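Local atomic coordinates of tungstate ABC transporter, periplasmic tungstate-binding protein (Geobacter sulfurreducens, PDB entry 3LR1), a protein that probably captures tungstate in the periplasm and delivers it to an ABC transporter for uptake into the cell. Residues Lys109-Arg121 / Thr159-Asp171. Sequence-based numbering, arbitrary orientation.
Sequences KLLATKGATFISR and TMATERRAYTLTD
Two donors grip the carbonyl oxygen of Ile-119: the hydroxyl OG1 of Thr-168 at 2.7 Å, lying in the carbonyl plane, and a water molecule. A chi1 of -166° swings the threonine hydroxyl away from its backbone N and over to the neighbouring strand. The same water also donates to the Leu-169 oxygen, so it links the two strands. Two backbone bonds join the strands as well: Tyr-167 N donates to Thr-117 O at 3.0 Å, and Ile-119 N returns a bond of 3.0 Å to Tyr-167 O. Phe-118 CA adds a C-H...O contact to that Tyr-167 oxygen.

On one side of the sheet, Leu-111 of helix 104-114 lays CD2 over a face of the Tyr-167 ring, 3.5 Å from its centroid, a CH-pi contact, while Ala-116 CB comes close to CE2. A tyrosine suits this place because its flat ring accepts the leucine methyl, while its OH reaches past the apolar layer to Asp-94 and the backbone N of Ala-96. Phe-118 lies on this side too, its CZ beside Leu-169 CB; the side chain of Leu-169 is about 10 Å from a bound tungsten ion.

Across the sheet, branched Ile-119 packs against helix 154-164. Its CG2 meets the selenium of selenomethionine Met-160 at 4.0 Å, and the small methyls of Ala-161 in the helix and Ala-166 in the loop after it leave room for its CG1 and CD1. A Schellman motif at Arg-165 ends that helix and turns the chain into strand 167-171. Strands 147-149, 118-120 and 167-171 thus run parallel within a mixed sheet flanked by helices, 167-171 also pairing antiparallel with strand 78-90, the alpha/beta architecture characteristic of a periplasmic binding protein lobe.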
loop_
_atom_site.group_PDB
_atom_site.type_symbol
_atom_site.label_atom_id
_atom_site.label_comp_id
_atom_site.label_asym_id
_atom_site.label_seq_id
_atom_site.Cartn_x
_atom_site.Cartn_y
_atom_site.Cartn_z
ATOM N N LYS A 109 20.440 -1.034 8.489
ATOM C CA LYS A 109 21.798 -1.546 8.661
ATOM C C LYS A 109 22.123 -1.807 10.150
ATOM O O LYS A 109 22.808 -2.786 10.465
ATOM C CB LYS A 109 22.797 -0.611 8.009
ATOM C CG LYS A 109 24.001 -1.320 7.325
ATOM C CD LYS A 109 25.080 -1.741 8.286
ATOM C CE LYS A 109 26.437 -2.037 7.558
ATOM N NZ LYS A 109 27.622 -1.868 8.443
ATOM N N LEU A 110 21.652 -0.935 11.050
ATOM C CA LEU A 110 21.689 -1.186 12.516
ATOM C C LEU A 110 21.017 -2.519 12.860
ATOM O O LEU A 110 21.552 -3.281 13.683
ATOM C CB LEU A 110 21.012 -0.064 13.321
ATOM C CG LEU A 110 21.689 1.033 14.155
ATOM C CD1 LEU A 110 23.201 1.121 14.015
ATOM C CD2 LEU A 110 21.071 2.418 13.904
ATOM N N LEU A 111 19.864 -2.798 12.252
ATOM C CA LEU A 111 19.154 -4.088 12.457
ATOM C C LEU A 111 19.976 -5.282 11.995
ATOM O O LEU A 111 20.180 -6.235 12.757
ATOM C CB LEU A 111 17.761 -4.127 11.755
ATOM C CG LEU A 111 16.766 -3.135 12.356
ATOM C CD1 LEU A 111 15.415 -3.110 11.642
ATOM C CD2 LEU A 111 16.560 -3.464 13.822
ATOM N N ALA A 112 20.460 -5.234 10.762
ATOM C CA ALA A 112 21.255 -6.322 10.226
ATOM C C ALA A 112 22.523 -6.564 11.066
ATOM O O ALA A 112 22.889 -7.708 11.292
ATOM C CB ALA A 112 21.627 -6.056 8.787
ATOM N N THR A 113 23.160 -5.496 11.533
ATOM C CA THR A 113 24.412 -5.588 12.315
ATOM C C THR A 113 24.178 -6.127 13.712
ATOM O O THR A 113 24.956 -6.969 14.218
ATOM C CB THR A 113 25.103 -4.201 12.429
ATOM O OG1 THR A 113 25.376 -3.705 11.117
ATOM C CG2 THR A 113 26.446 -4.295 13.204
ATOM N N LYS A 114 23.138 -5.643 14.362
ATOM C CA LYS A 114 22.745 -6.168 15.663
ATOM C C LYS A 114 22.143 -7.608 15.552
ATOM O O LYS A 114 22.080 -8.335 16.541
ATOM C CB LYS A 114 21.743 -5.185 16.326
ATOM C CG LYS A 114 21.226 -5.572 17.733
ATOM C CD LYS A 114 22.200 -5.224 18.828
ATOM C CE LYS A 114 21.703 -5.713 20.212
ATOM N NZ LYS A 114 22.635 -6.706 20.868
ATOM N N GLY A 115 21.727 -8.021 14.353
ATOM C CA GLY A 115 21.025 -9.264 14.186
ATOM C C GLY A 115 19.637 -9.256 14.828
ATOM O O GLY A 115 19.186 -10.307 15.289
ATOM N N ALA A 116 18.954 -8.089 14.836
ATOM C CA ALA A 116 17.619 -7.942 15.408
ATOM C C ALA A 116 16.569 -8.479 14.438
ATOM O O ALA A 116 16.638 -8.251 13.226
ATOM C CB ALA A 116 17.313 -6.486 15.735
ATOM N N THR A 117 15.601 -9.207 14.975
ATOM C CA THR A 117 14.616 -9.844 14.151
ATOM C C THR A 117 13.826 -8.806 13.361
ATOM O O THR A 117 13.416 -7.805 13.944
ATOM C CB THR A 117 13.682 -10.674 14.990
ATOM O OG1 THR A 117 14.469 -11.637 15.718
ATOM C CG2 THR A 117 12.748 -11.411 14.097
ATOM N N PHE A 118 13.655 -9.047 12.058
ATOM C CA PHE A 118 13.004 -8.123 11.125
ATOM C C PHE A 118 12.103 -8.941 10.162
ATOM O O PHE A 118 12.554 -9.909 9.521
ATOM C CB PHE A 118 14.023 -7.293 10.309
ATOM C CG PHE A 118 13.396 -6.445 9.220
ATOM C CD1 PHE A 118 13.046 -5.109 9.464
ATOM C CD2 PHE A 118 13.133 -6.986 7.978
ATOM C CE1 PHE A 118 12.444 -4.354 8.487
ATOM C CE2 PHE A 118 12.550 -6.216 6.962
ATOM C CZ PHE A 118 12.174 -4.920 7.220
ATOM N N ILE A 119 10.834 -8.522 10.042
ATOM C CA ILE A 119 9.879 -9.205 9.153
ATOM C C ILE A 119 9.715 -8.445 7.832
ATOM O O ILE A 119 9.203 -7.288 7.804
ATOM C CB ILE A 119 8.502 -9.305 9.793
ATOM C CG1 ILE A 119 8.585 -9.630 11.286
ATOM C CG2 ILE A 119 7.651 -10.306 9.065
ATOM C CD1 ILE A 119 9.388 -10.912 11.691
ATOM N N SER A 120 10.098 -9.121 6.744
ATOM C CA SER A 120 9.854 -8.671 5.396
ATOM C C SER A 120 8.456 -9.076 4.980
ATOM O O SER A 120 7.986 -10.114 5.373
ATOM C CB SER A 120 10.848 -9.329 4.461
ATOM O OG SER A 120 10.668 -8.948 3.125
ATOM N N ARG A 121 7.805 -8.279 4.162
ATOM C CA ARG A 121 6.535 -8.693 3.545
ATOM C C ARG A 121 6.810 -9.898 2.634
ATOM O O ARG A 121 5.969 -10.807 2.543
ATOM C CB ARG A 121 5.908 -7.576 2.743
ATOM C CG ARG A 121 5.303 -6.420 3.576
ATOM C CD ARG A 121 3.924 -6.831 4.092
ATOM N NE ARG A 121 3.043 -7.116 2.960
ATOM C CZ ARG A 121 2.456 -6.209 2.191
ATOM N NH1 ARG A 121 2.574 -4.918 2.453
ATOM N NH2 ARG A 121 1.739 -6.611 1.140
ATOM N N THR A 159 1.127 -8.062 12.840
ATOM C CA THR A 159 0.849 -9.039 13.895
ATOM C C THR A 159 2.031 -9.946 14.193
ATOM O O THR A 159 2.287 -10.249 15.353
ATOM C CB THR A 159 -0.377 -9.885 13.488
ATOM O OG1 THR A 159 -1.481 -9.016 13.325
ATOM C CG2 THR A 159 -0.765 -10.941 14.521
HETATM N N MSE A 160 2.705 -10.454 13.157
HETATM C CA MSE A 160 3.843 -11.356 13.374
HETATM C C MSE A 160 4.973 -10.558 14.036
HETATM O O MSE A 160 5.556 -11.034 14.967
HETATM C CB MSE A 160 4.317 -11.954 12.057
HETATM C CG MSE A 160 5.355 -13.117 12.208
HETATM SE SE MSE A 160 6.045 -13.683 10.438
HETATM C CE MSE A 160 4.434 -13.425 9.360
ATOM N N ALA A 161 5.244 -9.327 13.590
ATOM C CA ALA A 161 6.305 -8.518 14.252
ATOM C C ALA A 161 5.992 -8.373 15.715
ATOM O O ALA A 161 6.880 -8.512 16.513
ATOM C CB ALA A 161 6.503 -7.162 13.637
ATOM N N THR A 162 4.717 -8.176 16.044
ATOM C CA THR A 162 4.301 -7.919 17.410
ATOM C C THR A 162 4.527 -9.156 18.306
ATOM O O THR A 162 5.152 -9.079 19.398
ATOM C CB THR A 162 2.793 -7.520 17.462
ATOM O OG1 THR A 162 2.530 -6.450 16.555
ATOM C CG2 THR A 162 2.400 -7.073 18.910
ATOM N N GLU A 163 4.117 -10.309 17.801
ATOM C CA GLU A 163 4.354 -11.574 18.516
ATOM C C GLU A 163 5.852 -11.835 18.723
ATOM O O GLU A 163 6.280 -12.266 19.800
ATOM C CB GLU A 163 3.691 -12.732 17.765
ATOM C CG GLU A 163 2.177 -12.618 17.700
ATOM C CD GLU A 163 1.512 -13.847 17.097
ATOM O OE1 GLU A 163 1.776 -14.921 17.652
ATOM O OE2 GLU A 163 0.718 -13.737 16.117
ATOM N N ARG A 164 6.649 -11.532 17.699
ATOM C CA ARG A 164 8.062 -11.904 17.703
ATOM C C ARG A 164 8.920 -10.821 18.345
ATOM O O ARG A 164 10.114 -10.991 18.452
ATOM C CB ARG A 164 8.545 -12.161 16.250
ATOM C CG ARG A 164 7.795 -13.229 15.411
ATOM C CD ARG A 164 8.261 -14.675 15.602
ATOM N NE ARG A 164 9.635 -14.974 15.156
ATOM C CZ ARG A 164 10.007 -15.449 13.950
ATOM N NH1 ARG A 164 9.117 -15.688 12.956
ATOM N NH2 ARG A 164 11.313 -15.676 13.746
ATOM N N ARG A 165 8.312 -9.682 18.716
ATOM C CA ARG A 165 9.011 -8.483 19.185
ATOM C C ARG A 165 10.115 -8.071 18.220
ATOM O O ARG A 165 11.287 -7.820 18.607
ATOM C CB ARG A 165 9.504 -8.720 20.608
ATOM C CG ARG A 165 8.302 -8.633 21.530
ATOM C CD ARG A 165 8.372 -9.710 22.428
ATOM N NE ARG A 165 9.703 -9.703 23.039
ATOM C CZ ARG A 165 10.366 -10.788 23.445
ATOM N NH1 ARG A 165 9.825 -12.002 23.312
ATOM N NH2 ARG A 165 11.575 -10.633 23.982
ATOM N N ALA A 166 9.702 -8.025 16.961
ATOM C CA ALA A 166 10.571 -7.761 15.814
ATOM C C ALA A 166 10.308 -6.342 15.331
ATOM O O ALA A 166 9.353 -5.658 15.774
ATOM C CB ALA A 166 10.328 -8.799 14.658
ATOM N N TYR A 167 11.217 -5.885 14.462
ATOM C CA TYR A 167 11.035 -4.682 13.714
ATOM C C TYR A 167 10.433 -5.042 12.351
ATOM O O TYR A 167 10.556 -6.157 11.868
ATOM C CB TYR A 167 12.378 -3.991 13.504
ATOM C CG TYR A 167 13.082 -3.533 14.740
ATOM C CD1 TYR A 167 13.037 -2.191 15.119
ATOM C CD2 TYR A 167 13.887 -4.392 15.489
ATOM C CE1 TYR A 167 13.718 -1.739 16.240
ATOM C CE2 TYR A 167 14.577 -3.922 16.620
ATOM C CZ TYR A 167 14.492 -2.599 16.978
ATOM O OH TYR A 167 15.195 -2.106 18.099
ATOM N N THR A 168 9.758 -4.082 11.751
ATOM C CA THR A 168 9.260 -4.217 10.414
ATOM C C THR A 168 9.094 -2.837 9.781
ATOM O O THR A 168 8.860 -1.825 10.507
ATOM C CB THR A 168 7.926 -5.060 10.360
ATOM O OG1 THR A 168 7.686 -5.423 8.983
ATOM C CG2 THR A 168 6.713 -4.294 10.907
ATOM N N LEU A 169 9.207 -2.806 8.449
ATOM C CA LEU A 169 8.925 -1.666 7.641
ATOM C C LEU A 169 7.442 -1.749 7.294
ATOM O O LEU A 169 6.963 -2.782 6.807
ATOM C CB LEU A 169 9.788 -1.659 6.373
ATOM C CG LEU A 169 9.581 -0.487 5.448
ATOM C CD1 LEU A 169 10.315 0.817 6.014
ATOM C CD2 LEU A 169 10.046 -0.864 4.012
ATOM N N THR A 170 6.704 -0.692 7.640
ATOM C CA THR A 170 5.261 -0.644 7.416
ATOM C C THR A 170 4.839 0.687 6.832
ATOM O O THR A 170 5.445 1.707 7.100
ATOM C CB THR A 170 4.428 -0.946 8.737
ATOM O OG1 THR A 170 3.023 -0.969 8.434
ATOM C CG2 THR A 170 4.658 0.086 9.834
ATOM N N ASP A 171 3.786 0.695 5.998
ATOM C CA ASP A 171 3.157 1.976 5.669
ATOM C C ASP A 171 2.458 2.501 6.970
ATOM O O ASP A 171 1.974 1.705 7.782
ATOM C CB ASP A 171 2.177 1.802 4.535
ATOM C CG ASP A 171 0.945 1.087 4.966
ATOM O OD1 ASP A 171 1.003 -0.156 5.080
ATOM O OD2 ASP A 171 -0.103 1.791 5.184
HETATM O O HOH W 1 8.576 -4.996 6.101
#